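CMP-sialic acid transporter 1 (Zea mays, PDB 6I1R) probably carries CMP-sialic acid from the cytoplasm into the Golgi in exchange for CMP, and is held here in an outward-facing state with CMP bound. Local coordinates at residues L20-S24 with T235-V239; N31-I37 with R227-Y232; V72-P78 with Q197-F201; S79-L83 with L172-G177. The protein carries 5 engineered substitutions. One frame throughout, in Å; residues are numbered along the deposited sequence.

How the interactions relate
The four contacts form two groups. Interactions 1 and 2, centres 11 Å apart, touch directly: the hydroxyls of Ser-24 and Tyr-32 meet, and Val-239 packs on Ile-37, so the pairing of two helix ends continues into the loops beside them. Interactions 3 and 4, centres 12 Å apart, share helix 76-92, whose start packs on helix 191-216 and whose next turn packs on helix 160-186. About 11 Å separates the nearest atoms of interaction 2 from those of interactions 3 and 4. Interaction 4 touches the bound CMP itself, whereas the side chains of Phe-201 and Ile-37, from interactions 3 and 2, come within about 7 and 8 Å of it.

Interaction 1 (L20-S24 with T235-V239); sequences LTTLS and TTWMV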
# COMPACT_ATOMS: atom_id res chain seq x y z
N LEU B 20 10.21 7.71 -9.12
CA LEU B 20 10.62 8.02 -7.74
C LEU B 20 9.54 7.58 -6.75
O LEU B 20 9.85 7.19 -5.63
CB LEU B 20 10.91 9.52 -7.62
CG LEU B 20 12.21 10.00 -8.28
CD1 LEU B 20 12.24 11.52 -8.37
CD2 LEU B 20 13.43 9.48 -7.53
N THR B 21 8.27 7.63 -7.16
CA THR B 21 7.16 7.21 -6.29
C THR B 21 7.26 5.69 -6.03
O THR B 21 7.20 5.26 -4.87
CB THR B 21 5.80 7.62 -6.86
OG1 THR B 21 5.70 9.04 -6.78
CG2 THR B 21 4.62 7.01 -6.14
N THR B 22 7.43 4.90 -7.08
CA THR B 22 7.49 3.44 -6.93
C THR B 22 8.73 3.04 -6.11
O THR B 22 8.64 2.20 -5.21
CB THR B 22 7.45 2.74 -8.30
OG1 THR B 22 8.57 3.17 -9.07
CG2 THR B 22 6.17 3.00 -9.07
N LEU B 23 9.87 3.66 -6.41
CA LEU B 23 11.11 3.38 -5.66
C LEU B 23 10.88 3.65 -4.16
O LEU B 23 11.15 2.77 -3.30
CB LEU B 23 12.24 4.26 -6.22
CG LEU B 23 12.83 3.82 -7.56
CD1 LEU B 23 13.81 4.85 -8.09
CD2 LEU B 23 13.51 2.46 -7.44
N SER B 24 10.37 4.84 -3.86
CA SER B 24 10.07 5.26 -2.49
C SER B 24 8.95 4.39 -1.91
O SER B 24 8.91 4.13 -0.70
CB SER B 24 9.68 6.71 -2.42
OG SER B 24 8.30 6.88 -2.65
N THR B 235 14.08 9.81 -0.51
CA THR B 235 13.29 9.62 -1.75
C THR B 235 11.88 10.17 -1.53
O THR B 235 11.36 10.83 -2.43
CB THR B 235 13.25 8.18 -2.30
OG1 THR B 235 12.26 7.31 -1.75
CG2 THR B 235 14.56 7.46 -2.20
N THR B 236 11.29 9.97 -0.36
CA THR B 236 9.97 10.54 -0.08
C THR B 236 10.01 12.05 -0.32
O THR B 236 9.10 12.60 -0.95
CB THR B 236 9.50 10.23 1.35
OG1 THR B 236 9.79 8.87 1.66
CG2 THR B 236 8.02 10.48 1.53
N TRP B 237 11.06 12.71 0.16
CA TRP B 237 11.20 14.17 0.02
C TRP B 237 11.45 14.54 -1.45
O TRP B 237 11.06 15.64 -1.88
CB TRP B 237 12.30 14.72 0.93
CG TRP B 237 11.88 14.91 2.36
CD1 TRP B 237 12.31 14.20 3.44
CD2 TRP B 237 10.93 15.87 2.86
NE1 TRP B 237 11.70 14.65 4.58
CE2 TRP B 237 10.85 15.67 4.26
CE3 TRP B 237 10.14 16.87 2.27
CZ2 TRP B 237 10.01 16.44 5.07
CZ3 TRP B 237 9.31 17.63 3.08
CH2 TRP B 237 9.25 17.42 4.45
N MET B 238 12.10 13.66 -2.21
CA MET B 238 12.35 13.92 -3.63
C MET B 238 11.01 14.06 -4.36
O MET B 238 10.84 14.99 -5.16
CB MET B 238 13.18 12.81 -4.28
CG MET B 238 14.67 12.96 -4.05
SD MET B 238 15.63 11.56 -4.69
CE MET B 238 15.71 11.97 -6.43
N VAL B 239 10.05 13.18 -4.08
CA VAL B 239 8.78 13.19 -4.83
C VAL B 239 7.93 14.38 -4.35
O VAL B 239 7.15 14.91 -5.13
CB VAL B 239 7.99 11.86 -4.75
CG1 VAL B 239 8.89 10.65 -4.55
CG2 VAL B 239 6.90 11.88 -3.68
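Leu-20 and Met-238 both carry CG anti to the carbonyl carbon, and a bend at chi3 (80°) brings the methionine CE against the leucine's methyl branches; CE lies 3.6 Å from Leu-20 CD2, the two side chains crossing at about a right angle. A flexible thioether chain suits this place on the surface, where it can follow the branched leucine. Deeper in, Val-239 sends its CG1 branch to the backbone of helix 3-24: CG1 is 3.8 Å from Leu-20 CB and 3.7 Å from Leu-20 O, a fit that a compact beta-branched residue provides. These contacts join two transmembrane helices of a drug/metabolite transporter-type fold, the end of helix 3-24 running against the start of helix 234-256 at 155°, close to antiparallel; the axes of these short segments approach to 9.0 Å. Thr-21 also borders Val-239, OG1 standing 4.2 Å from its CB, although that hydroxyl is bonded back to Gln-17 O within its own helix. Farther along, Ser-24 CA pairs in register with Thr-235 CA at 5.5 Å. Ser-24 OG is probably hydrogen-bonded to the Tyr-32 hydroxyl, though their modelled spacing is doubtfully short, while the other branch of Val-239 packs on Ile-37.

Interaction 2 (N31-I37 with R227-Y232); sequences NYDYATI and RLFNGY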
# COMPACT_ATOMS: atom_id res chain seq x y z
N ASN B 31 7.07 3.13 2.93
CA ASN B 31 7.33 3.15 4.38
C ASN B 31 6.55 4.29 5.05
O ASN B 31 6.62 4.44 6.27
CB ASN B 31 8.83 3.27 4.67
CG ASN B 31 9.28 2.40 5.83
OD1 ASN B 31 9.20 1.18 5.76
ND2 ASN B 31 9.77 3.03 6.89
N TYR B 32 5.79 5.07 4.28
CA TYR B 32 5.23 6.34 4.76
C TYR B 32 3.75 6.43 4.35
O TYR B 32 3.15 5.43 3.95
CB TYR B 32 6.04 7.50 4.18
CG TYR B 32 6.10 7.50 2.68
CD1 TYR B 32 7.00 6.74 1.99
CD2 TYR B 32 5.25 8.22 1.90
CE1 TYR B 32 7.07 6.71 0.61
CE2 TYR B 32 5.31 8.22 0.52
CZ TYR B 32 6.22 7.46 -0.16
OH TYR B 32 6.29 7.43 -1.52
N ASP B 33 3.18 7.63 4.47
CA ASP B 33 1.80 7.90 4.09
C ASP B 33 1.78 8.74 2.81
O ASP B 33 2.33 9.84 2.77
CB ASP B 33 1.06 8.62 5.23
CG ASP B 33 -0.34 8.10 5.52
OD1 ASP B 33 -0.91 7.41 4.66
OD2 ASP B 33 -0.85 8.41 6.62
N TYR B 34 1.13 8.21 1.77
CA TYR B 34 0.88 8.97 0.54
C TYR B 34 -0.40 9.80 0.71
O TYR B 34 -0.92 10.35 -0.26
CB TYR B 34 0.81 8.01 -0.66
CG TYR B 34 1.06 8.61 -2.02
CD1 TYR B 34 1.38 9.95 -2.19
CD2 TYR B 34 1.00 7.82 -3.16
CE1 TYR B 34 1.61 10.49 -3.44
CE2 TYR B 34 1.24 8.35 -4.42
CZ TYR B 34 1.55 9.69 -4.56
OH TYR B 34 1.78 10.21 -5.80
N ALA B 35 -0.92 9.88 1.93
CA ALA B 35 -2.02 10.78 2.26
C ALA B 35 -1.47 12.18 2.56
O ALA B 35 -2.14 13.18 2.30
CB ALA B 35 -2.79 10.23 3.44
N THR B 36 -0.25 12.24 3.10
CA THR B 36 0.34 13.48 3.60
C THR B 36 1.17 14.19 2.52
O THR B 36 1.46 15.38 2.66
CB THR B 36 1.22 13.21 4.83
OG1 THR B 36 2.04 12.07 4.55
CG2 THR B 36 0.43 12.96 6.09
N ILE B 37 1.56 13.49 1.46
CA ILE B 37 2.46 14.07 0.45
C ILE B 37 1.76 15.24 -0.27
O ILE B 37 2.38 16.29 -0.43
CB ILE B 37 2.98 13.00 -0.53
CG1 ILE B 37 4.16 12.24 0.07
CG2 ILE B 37 3.32 13.60 -1.89
CD1 ILE B 37 4.70 11.13 -0.80
N ARG B 227 1.90 12.51 13.00
CA ARG B 227 2.24 11.40 12.10
C ARG B 227 2.93 11.92 10.83
O ARG B 227 3.56 11.14 10.10
CB ARG B 227 0.95 10.65 11.75
CG ARG B 227 1.14 9.33 11.01
CD ARG B 227 -0.16 8.55 10.95
NE ARG B 227 -1.23 9.26 10.25
CZ ARG B 227 -2.18 9.98 10.85
NH1 ARG B 227 -3.12 10.56 10.12
NH2 ARG B 227 -2.20 10.12 12.16
N LEU B 228 2.84 13.23 10.59
CA LEU B 228 3.09 13.85 9.27
C LEU B 228 4.44 13.41 8.68
O LEU B 228 4.54 13.24 7.47
CB LEU B 228 3.05 15.37 9.43
CG LEU B 228 2.97 16.17 8.13
CD1 LEU B 228 1.53 16.55 7.81
CD2 LEU B 228 3.85 17.41 8.20
N PHE B 229 5.47 13.25 9.51
CA PHE B 229 6.84 13.03 9.02
C PHE B 229 7.21 11.54 9.05
O PHE B 229 8.31 11.18 8.62
CB PHE B 229 7.84 13.85 9.83
CG PHE B 229 8.20 15.20 9.25
CD1 PHE B 229 7.22 16.04 8.73
CD2 PHE B 229 9.52 15.63 9.23
CE1 PHE B 229 7.56 17.27 8.20
CE2 PHE B 229 9.85 16.87 8.71
CZ PHE B 229 8.87 17.69 8.19
N ASN B 230 6.32 10.67 9.52
CA ASN B 230 6.68 9.26 9.76
C ASN B 230 7.10 8.59 8.44
O ASN B 230 6.49 8.82 7.39
CB ASN B 230 5.54 8.48 10.42
CG ASN B 230 5.45 8.69 11.92
OD1 ASN B 230 6.45 8.97 12.57
ND2 ASN B 230 4.26 8.53 12.47
N GLY B 231 8.16 7.80 8.52
CA GLY B 231 8.62 6.96 7.40
C GLY B 231 9.27 7.76 6.28
O GLY B 231 9.71 7.16 5.29
N TYR B 232 9.37 9.08 6.44
CA TYR B 232 9.79 9.96 5.34
C TYR B 232 11.29 9.79 5.07
O TYR B 232 12.13 10.27 5.83
CB TYR B 232 9.47 11.42 5.65
CG TYR B 232 8.14 11.90 5.10
CD1 TYR B 232 6.94 11.47 5.64
CD2 TYR B 232 8.09 12.78 4.03
CE1 TYR B 232 5.73 11.90 5.14
CE2 TYR B 232 6.89 13.22 3.51
CZ TYR B 232 5.70 12.78 4.07
OH TYR B 232 4.51 13.21 3.56
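Tyr-32 and Gly-231 bring two irregular loops together, their CA atoms 4.3 Å apart, where a type I turn from Arg-227 to Asn-230 runs into a type II turn from Phe-229 to Tyr-232. Glycine suits the third position of that second turn: its phi is positive, and Asn-31 O sits where a side chain would have pointed, accepting instead a CA-H...O contact from Gly-231 CA at 3.4 Å. Tyr-32 CB touches Asn-230 O at 3.5 Å while the ring turns off, chi1 of 57° placing CG between the backbone N and the carbonyl carbon. That ring presents an edge to the face of Tyr-232 in an edge-to-face pair, centroids 5.9 Å apart and planes inclined at 53°. The polar core of the contact is a short hydrogen-bond chain. Tyr-232 OH donates to Thr-36 OG1 at 2.9 Å, the threonine oxygen lying at the ring's edge. Thr-36 OG1 in turn donates to Asp-33 O, also at 2.9 Å, from above the carbonyl plane, so the hydroxyl acts as both acceptor and donor and ties the loop 31-37 to itself and to its neighbour. Farther out, Arg-227 NE and Asp-33 OD2 form a long salt bridge of 3.7 Å; the carboxylate oxygen lies in the guanidinium plane, but the two flat groups are turned 61° apart. Around this junction Ile-37 starts helix 37-59 and packs on Val-240 and Leu-243 of helix 234-256, Leu-228 and Tyr-232 lean on Leu-40, and Asn-230 meets Tyr-95 of the second subunit.

Interaction 3 (V72-P78 with Q197-F201); sequences VRLYVVP and QLYTF
Val-76 CG2 is the bump that settles over the centre of the Phe-201 ring, 3.5 Å from the centroid and only 15° off the ring normal, a CH-pi contact. Its placement follows from the valine torsion, which sets CG2 anti to the carbonyl carbon. The phenylalanine ring lodges beside the backbone: CD2 is 3.7 Å from Tyr-75 CB, and CE2 is 3.6 Å from Val-72 O, so the ring fills the groove between Val-72, Tyr-75 and Val-76. Tyr-75 itself reaches toward helix 191-216. Gln-197 lies over one face of its ring, CB standing 4.0 Å from the centroid in a second CH-pi contact, and its amide lies beside Tyr-75 CE1, inclined at 47° to the ring, with OE1 also 3.6 Å from Val-72 CG2. Length suits glutamine here, since its CB covers the ring face while NE2 is bonded to Trp-193 O. Leu-198 packs with CB 3.8 Å from Tyr-75 CD2 and CD1 3.9 Å from Pro-78 CG, where a rigid proline ring offers a firm apolar ledge. This is helix-on-helix packing of interlocking apolar and aromatic side chains, in which the 3-10 turn 73-75 leading into helix 76-92 meets helix 191-216, the two helices that both contribute to the CMP pocket.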
# COMPACT_ATOMS: atom_id res chain seq x y z
N VAL B 72 -11.31 36.50 -5.58
CA VAL B 72 -10.44 35.65 -4.74
C VAL B 72 -11.19 34.35 -4.40
O VAL B 72 -10.61 33.27 -4.46
CB VAL B 72 -9.98 36.39 -3.46
CG1 VAL B 72 -9.24 35.46 -2.51
CG2 VAL B 72 -9.12 37.60 -3.79
N ARG B 73 -12.48 34.46 -4.08
CA ARG B 73 -13.29 33.32 -3.61
C ARG B 73 -13.40 32.24 -4.69
O ARG B 73 -13.72 31.09 -4.38
CB ARG B 73 -14.70 33.80 -3.24
CG ARG B 73 -15.56 34.16 -4.44
CD ARG B 73 -16.66 35.17 -4.18
NE ARG B 73 -17.97 34.62 -3.91
CZ ARG B 73 -18.89 35.16 -3.11
NH1 ARG B 73 -19.85 34.38 -2.65
NH2 ARG B 73 -18.84 36.43 -2.74
N LEU B 74 -13.16 32.59 -5.96
CA LEU B 74 -13.33 31.63 -7.07
C LEU B 74 -12.22 30.57 -7.05
O LEU B 74 -12.38 29.52 -7.67
CB LEU B 74 -13.34 32.39 -8.40
CG LEU B 74 -14.73 32.67 -8.98
CD1 LEU B 74 -15.57 33.51 -8.03
CD2 LEU B 74 -14.62 33.34 -10.34
N TYR B 75 -11.11 30.82 -6.36
CA TYR B 75 -10.00 29.86 -6.31
C TYR B 75 -10.33 28.69 -5.37
O TYR B 75 -9.54 27.75 -5.27
CB TYR B 75 -8.70 30.57 -5.91
CG TYR B 75 -8.14 31.47 -6.98
CD1 TYR B 75 -8.55 32.79 -7.09
CD2 TYR B 75 -7.19 31.01 -7.88
CE1 TYR B 75 -8.04 33.62 -8.07
CE2 TYR B 75 -6.67 31.83 -8.87
CZ TYR B 75 -7.10 33.14 -8.97
OH TYR B 75 -6.59 33.96 -9.93
N VAL B 76 -11.48 28.73 -4.71
CA VAL B 76 -11.92 27.62 -3.85
C VAL B 76 -12.32 26.44 -4.74
O VAL B 76 -12.04 25.29 -4.42
CB VAL B 76 -13.09 28.03 -2.92
CG1 VAL B 76 -13.50 26.90 -1.99
CG2 VAL B 76 -12.78 29.28 -2.10
N VAL B 77 -12.96 26.75 -5.87
CA VAL B 77 -13.70 25.77 -6.66
C VAL B 77 -12.81 24.56 -6.99
O VAL B 77 -13.18 23.43 -6.69
CB VAL B 77 -14.32 26.40 -7.93
CG1 VAL B 77 -14.90 25.36 -8.88
CG2 VAL B 77 -15.37 27.44 -7.58
N PRO B 78 -11.62 24.79 -7.60
CA PRO B 78 -10.76 23.65 -7.93
C PRO B 78 -10.57 22.68 -6.75
O PRO B 78 -10.61 21.47 -6.94
CB PRO B 78 -9.41 24.26 -8.33
CG PRO B 78 -9.79 25.63 -8.84
CD PRO B 78 -10.94 26.04 -7.95
N GLN B 197 -3.19 32.27 -4.17
CA GLN B 197 -4.60 32.11 -3.80
C GLN B 197 -5.03 30.66 -4.02
O GLN B 197 -5.66 30.04 -3.16
CB GLN B 197 -5.50 33.02 -4.63
CG GLN B 197 -5.19 34.50 -4.52
CD GLN B 197 -5.75 35.24 -5.71
OE1 GLN B 197 -6.93 35.58 -5.75
NE2 GLN B 197 -4.91 35.47 -6.70
N LEU B 198 -4.69 30.13 -5.19
CA LEU B 198 -5.05 28.77 -5.59
C LEU B 198 -4.54 27.77 -4.54
O LEU B 198 -5.31 26.96 -4.03
CB LEU B 198 -4.44 28.49 -6.97
CG LEU B 198 -4.74 27.11 -7.56
CD1 LEU B 198 -6.24 26.92 -7.79
CD2 LEU B 198 -3.98 26.90 -8.86
N TYR B 199 -3.25 27.85 -4.23
CA TYR B 199 -2.58 26.86 -3.39
C TYR B 199 -2.85 27.11 -1.90
O TYR B 199 -2.58 26.24 -1.08
CB TYR B 199 -1.07 26.84 -3.67
CG TYR B 199 -0.71 26.48 -5.09
CD1 TYR B 199 -1.38 25.49 -5.78
CD2 TYR B 199 0.33 27.12 -5.75
CE1 TYR B 199 -1.05 25.15 -7.08
CE2 TYR B 199 0.68 26.80 -7.05
CZ TYR B 199 -0.01 25.80 -7.72
OH TYR B 199 0.33 25.47 -9.00
N THR B 200 -3.37 28.29 -1.54
CA THR B 200 -3.81 28.52 -0.16
C THR B 200 -5.03 27.65 0.13
O THR B 200 -5.05 26.90 1.10
CB THR B 200 -4.07 30.02 0.09
OG1 THR B 200 -2.80 30.67 0.16
CG2 THR B 200 -4.84 30.28 1.37
N PHE B 201 -6.03 27.73 -0.75
CA PHE B 201 -7.26 26.95 -0.59
C PHE B 201 -6.95 25.45 -0.66
O PHE B 201 -7.56 24.66 0.06
CB PHE B 201 -8.30 27.37 -1.63
CG PHE B 201 -8.93 28.71 -1.36
CD1 PHE B 201 -9.69 28.92 -0.22
CD2 PHE B 201 -8.78 29.77 -2.25
CE1 PHE B 201 -10.28 30.15 0.03
CE2 PHE B 201 -9.37 31.00 -1.99
CZ PHE B 201 -10.12 31.19 -0.85

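Interaction 4 (S79-L83 with L172-G177); sequences SVIYL and LSALAG. With C5P (cytidine-5'-monophosphate), chain D.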
# COMPACT_ATOMS: atom_id res chain seq x y z
N SER B 79 -10.38 23.23 -5.55
CA SER B 79 -10.17 22.42 -4.35
C SER B 79 -11.43 21.63 -4.00
O SER B 79 -11.34 20.49 -3.56
CB SER B 79 -9.72 23.28 -3.19
OG SER B 79 -8.39 23.73 -3.37
N VAL B 80 -12.61 22.23 -4.20
CA VAL B 80 -13.88 21.55 -3.96
C VAL B 80 -14.03 20.40 -4.96
O VAL B 80 -14.47 19.31 -4.58
CB VAL B 80 -15.08 22.52 -4.03
CG1 VAL B 80 -16.41 21.78 -4.17
CG2 VAL B 80 -15.12 23.45 -2.83
N ILE B 81 -13.68 20.64 -6.22
CA ILE B 81 -13.77 19.61 -7.25
C ILE B 81 -12.82 18.46 -6.87
O ILE B 81 -13.21 17.30 -6.86
CB ILE B 81 -13.46 20.17 -8.65
CG1 ILE B 81 -14.43 21.28 -9.07
CG2 ILE B 81 -13.43 19.04 -9.68
CD1 ILE B 81 -13.94 22.12 -10.23
N TYR B 82 -11.57 18.82 -6.56
CA TYR B 82 -10.54 17.82 -6.27
C TYR B 82 -10.91 17.00 -5.03
O TYR B 82 -10.59 15.82 -4.97
CB TYR B 82 -9.17 18.50 -6.10
CG TYR B 82 -8.43 18.79 -7.38
CD1 TYR B 82 -8.21 17.80 -8.33
CD2 TYR B 82 -7.93 20.05 -7.65
CE1 TYR B 82 -7.54 18.06 -9.51
CE2 TYR B 82 -7.25 20.33 -8.83
CZ TYR B 82 -7.05 19.33 -9.76
OH TYR B 82 -6.38 19.58 -10.92
N LEU B 83 -11.57 17.63 -4.06
CA LEU B 83 -12.05 16.92 -2.86
C LEU B 83 -13.08 15.87 -3.27
O LEU B 83 -12.99 14.70 -2.87
CB LEU B 83 -12.67 17.94 -1.90
CG LEU B 83 -13.25 17.38 -0.60
CD1 LEU B 83 -12.15 17.06 0.40
CD2 LEU B 83 -14.25 18.34 0.01
N LEU B 172 -14.89 15.18 -13.59
CA LEU B 172 -14.46 16.05 -12.50
C LEU B 172 -12.98 16.43 -12.68
O LEU B 172 -12.62 17.60 -12.58
CB LEU B 172 -14.69 15.34 -11.16
CG LEU B 172 -16.15 15.12 -10.77
CD1 LEU B 172 -16.27 14.07 -9.68
CD2 LEU B 172 -16.80 16.42 -10.33
N SER B 173 -12.15 15.43 -12.93
CA SER B 173 -10.72 15.65 -13.20
C SER B 173 -10.56 16.76 -14.24
O SER B 173 -9.84 17.73 -14.02
CB SER B 173 -10.05 14.38 -13.64
OG SER B 173 -8.71 14.63 -14.05
N ALA B 174 -11.24 16.58 -15.37
CA ALA B 174 -11.20 17.55 -16.47
C ALA B 174 -11.73 18.91 -15.99
O ALA B 174 -11.09 19.94 -16.23
CB ALA B 174 -12.01 17.03 -17.63
N LEU B 175 -12.87 18.90 -15.32
CA LEU B 175 -13.51 20.14 -14.86
C LEU B 175 -12.53 20.95 -14.01
O LEU B 175 -12.44 22.17 -14.16
CB LEU B 175 -14.79 19.80 -14.08
CG LEU B 175 -15.56 20.98 -13.51
CD1 LEU B 175 -16.00 21.93 -14.61
CD2 LEU B 175 -16.76 20.51 -12.70
N ALA B 176 -11.81 20.27 -13.12
CA ALA B 176 -10.84 20.93 -12.23
C ALA B 176 -9.80 21.68 -13.06
O ALA B 176 -9.59 22.88 -12.87
CB ALA B 176 -10.19 19.91 -11.33
N GLY B 177 -9.15 20.95 -13.97
CA GLY B 177 -8.12 21.53 -14.83
C GLY B 177 -8.66 22.65 -15.69
O GLY B 177 -8.04 23.71 -15.80
O3P C5P D . -2.84 19.97 -6.04
P C5P D . -4.03 19.06 -5.84
O1P C5P D . -4.86 18.84 -7.08
O2P C5P D . -3.73 17.81 -5.05
O5' C5P D . -5.00 19.91 -4.87
C5' C5P D . -5.30 19.45 -3.56
C4' C5P D . -6.81 19.23 -3.43
O4' C5P D . -7.13 17.88 -3.77
C3' C5P D . -7.28 19.49 -2.01
O3' C5P D . -8.19 20.60 -2.00
C2' C5P D . -7.94 18.19 -1.55
O2' C5P D . -9.32 18.36 -1.20
C1' C5P D . -7.82 17.22 -2.71
N1 C5P D . -7.06 16.03 -2.28
C2 C5P D . -7.64 15.12 -1.37
N3 C5P D . -6.95 14.03 -0.98
C4 C5P D . -5.71 13.80 -1.45
C5 C5P D . -5.13 14.69 -2.34
C6 C5P D . -5.83 15.82 -2.75
O2 C5P D . -8.79 15.33 -0.93
N4 C5P D . -5.02 12.70 -1.04
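One wall of the CMP pocket is backed by this contact, in which Tyr-82 stands between the nucleotide and Ala-176 of the neighbouring helix. Phosphate oxygen O1P of CMP lies 3.2 Å above the centre of the tyrosine ring. Against the opposite face rests Ala-176 CB, 3.8 Å from the centroid in a CH-pi contact, slightly toward the rim. A flat ring suits this place because it fills the layer between nucleotide and helix 160-186, and alanine because its single methyl lets the helices draw close, segment axes 9.0 Å apart and at 164°, nearly antiparallel. Although the tyrosine's CB points away from helix 160-186, chi1 of -83° brings the ring round to it. Ile-81 has its CB directed toward that helix and forms the apolar heart of the contact, with CG2 3.7 Å from Ala-176 CB, and CD1 3.8 Å from Leu-175 CG, meeting the leucine at about a right angle. On the ligand side, Tyr-82 CB lies 3.2 Å from O4', Ser-79 CB 3.3 Å from O3' and Leu-83 CB 3.4 Å from O2' of the ribose. One helix thus turns one side to CMP and another to a partner helix, as in a transporter's central substrate site lined by transmembrane helices.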